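Local coordinates for protein epidermin leader peptide processing serine protease EpiP (Staphylococcus aureus subsp. aureus, PDB 3QFH) that probably acts as a subtilisin-like serine endopeptidase that cleaves the leader peptide from the precursor of the lantibiotic epidermin, at residues A[100-105]-A[189-194]. Residues are numbered along the deposited sequence; the frame is centred on the assembly and turned at random.
Sequences SRQWDM and GKLIGV
The side-chain amide of Gln102 pairs with both backbone polar atoms of Ile192, much as a neighbouring strand would. Ile192 N gives its hydrogen to Gln102 OE1 over 3.0 Å, almost straight at 174°. In return Gln102 NE2 donates to Ile192 O, also at 3.0 Å and more bent. The Ile192 oxygen lies close to the plane of the amide. Beyond CG the Gln102 chain runs extended (chi2 -178°), which carries the amide across to the loop. Leu191 lies over one face of this amide. Leu191 CD1 sits 3.4 Å from Gln102 CD, and Leu191 CG is close to Gln102 NE2. The contact joins the start of helix 103-108, with Gln102 at the N-cap position, to the loop between helix 177-186 and strand 200-204 of the subtilisin-like fold. Asp139 holds this loop from elsewhere by accepting from the backbone N of Lys190 and Leu191. In the first turn of the helix, Met105 SD rests 3.5 Å from Val194 CG2. Met105 CG passes close to Ile192 O, the oxygen that accepts from Gln102 NE2. Lys388 of helix 382-400 touches both Met105 and Val194, while Tyr115 touches Met105 and Ile192.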
loop_
_atom_site.group_PDB
_atom_site.type_symbol
_atom_site.label_atom_id
_atom_site.label_comp_id
_atom_site.label_asym_id
_atom_site.label_seq_id
_atom_site.Cartn_x
_atom_site.Cartn_y
_atom_site.Cartn_z
ATOM N N SER A 100 22.902 12.815 2.367
ATOM C CA SER A 100 23.986 11.976 2.935
ATOM C C SER A 100 23.602 11.243 4.237
ATOM O O SER A 100 24.325 10.325 4.676
ATOM C CB SER A 100 25.266 12.787 3.150
ATOM O OG SER A 100 25.098 13.783 4.140
ATOM N N ARG A 101 22.507 11.647 4.873
ATOM C CA ARG A 101 22.034 10.941 6.063
ATOM C C ARG A 101 21.056 9.820 5.689
ATOM O O ARG A 101 20.736 8.974 6.519
ATOM C CB ARG A 101 21.344 11.917 7.022
ATOM C CG ARG A 101 22.246 13.016 7.538
ATOM C CD ARG A 101 21.443 13.951 8.405
ATOM N NE ARG A 101 22.191 15.138 8.760
ATOM C CZ ARG A 101 21.755 16.079 9.593
ATOM N NH1 ARG A 101 20.566 15.966 10.182
ATOM N NH2 ARG A 101 22.515 17.134 9.851
ATOM N N GLN A 102 20.553 9.838 4.450
ATOM C CA GLN A 102 19.600 8.821 4.000
ATOM C C GLN A 102 20.352 7.565 3.597
ATOM O O GLN A 102 20.519 7.286 2.425
ATOM C CB GLN A 102 18.798 9.330 2.799
ATOM C CG GLN A 102 18.015 10.601 3.052
ATOM C CD GLN A 102 17.229 10.993 1.847
ATOM O OE1 GLN A 102 17.545 11.991 1.209
ATOM N NE2 GLN A 102 16.202 10.189 1.496
ATOM N N TRP A 103 20.826 6.802 4.574
ATOM C CA TRP A 103 21.587 5.600 4.259
ATOM C C TRP A 103 20.826 4.647 3.348
ATOM O O TRP A 103 21.423 3.997 2.505
ATOM C CB TRP A 103 22.013 4.856 5.521
ATOM C CG TRP A 103 20.888 4.429 6.412
ATOM C CD1 TRP A 103 20.433 5.084 7.522
ATOM C CD2 TRP A 103 20.104 3.237 6.301
ATOM N NE1 TRP A 103 19.394 4.389 8.084
ATOM C CE2 TRP A 103 19.171 3.253 7.351
ATOM C CE3 TRP A 103 20.090 2.158 5.403
ATOM C CZ2 TRP A 103 18.239 2.227 7.537
ATOM C CZ3 TRP A 103 19.164 1.146 5.587
ATOM C CH2 TRP A 103 18.248 1.189 6.640
ATOM N N ASP A 104 19.522 4.551 3.556
ATOM C CA ASP A 104 18.671 3.660 2.805
ATOM C C ASP A 104 18.577 4.047 1.316
ATOM O O ASP A 104 18.564 3.182 0.450
ATOM C CB ASP A 104 17.270 3.643 3.445
ATOM C CG ASP A 104 16.639 5.040 3.521
ATOM O OD1 ASP A 104 17.317 5.995 4.011
ATOM O OD2 ASP A 104 15.464 5.173 3.112
ATOM N N MET A 105 18.549 5.353 1.045
ATOM C CA MET A 105 18.435 5.889 -0.298
ATOM C C MET A 105 19.808 5.781 -0.971
ATOM O O MET A 105 19.919 5.469 -2.164
ATOM C CB MET A 105 17.919 7.345 -0.220
ATOM C CG MET A 105 17.171 7.832 -1.447
ATOM S SD MET A 105 15.715 6.785 -1.836
ATOM C CE MET A 105 14.520 7.180 -0.573
ATOM N N GLY A 189 13.817 17.913 -2.261
ATOM C CA GLY A 189 14.209 19.153 -1.557
ATOM C C GLY A 189 15.433 18.837 -0.703
ATOM O O GLY A 189 16.470 18.473 -1.246
ATOM N N LYS A 190 15.310 18.940 0.627
ATOM C CA LYS A 190 16.415 18.596 1.517
ATOM C C LYS A 190 16.550 17.083 1.487
ATOM O O LYS A 190 17.653 16.558 1.383
ATOM C CB LYS A 190 16.184 19.138 2.927
ATOM C CG LYS A 190 16.148 20.679 2.952
ATOM C CD LYS A 190 15.683 21.278 4.277
ATOM C CE LYS A 190 16.767 21.258 5.340
ATOM N NZ LYS A 190 17.091 19.899 5.797
ATOM N N LEU A 191 15.410 16.395 1.538
ATOM C CA LEU A 191 15.361 14.949 1.415
ATOM C C LEU A 191 15.071 14.595 -0.068
ATOM O O LEU A 191 14.356 15.336 -0.761
ATOM C CB LEU A 191 14.226 14.403 2.267
ATOM C CG LEU A 191 14.308 12.935 2.618
ATOM C CD1 LEU A 191 15.223 12.824 3.850
ATOM C CD2 LEU A 191 12.927 12.349 2.928
ATOM N N ILE A 192 15.618 13.473 -0.542
ATOM C CA ILE A 192 15.378 13.010 -1.918
ATOM C C ILE A 192 14.730 11.612 -1.934
ATOM O O ILE A 192 15.227 10.693 -1.314
ATOM C CB ILE A 192 16.687 12.895 -2.720
ATOM C CG1 ILE A 192 17.549 14.160 -2.564
ATOM C CG2 ILE A 192 16.369 12.582 -4.165
ATOM C CD1 ILE A 192 16.906 15.399 -3.034
ATOM N N GLY A 193 13.616 11.471 -2.634
ATOM C CA GLY A 193 12.959 10.167 -2.782
ATOM C C GLY A 193 13.556 9.370 -3.930
ATOM O O GLY A 193 14.535 9.794 -4.560
ATOM N N VAL A 194 12.958 8.225 -4.231
ATOM C CA VAL A 194 13.477 7.364 -5.296
ATOM C C VAL A 194 13.216 7.968 -6.655
ATOM O O VAL A 194 14.062 7.889 -7.525
ATOM C CB VAL A 194 12.870 5.914 -5.213
ATOM C CG1 VAL A 194 13.342 5.029 -6.399
ATOM C CG2 VAL A 194 13.246 5.285 -3.892
#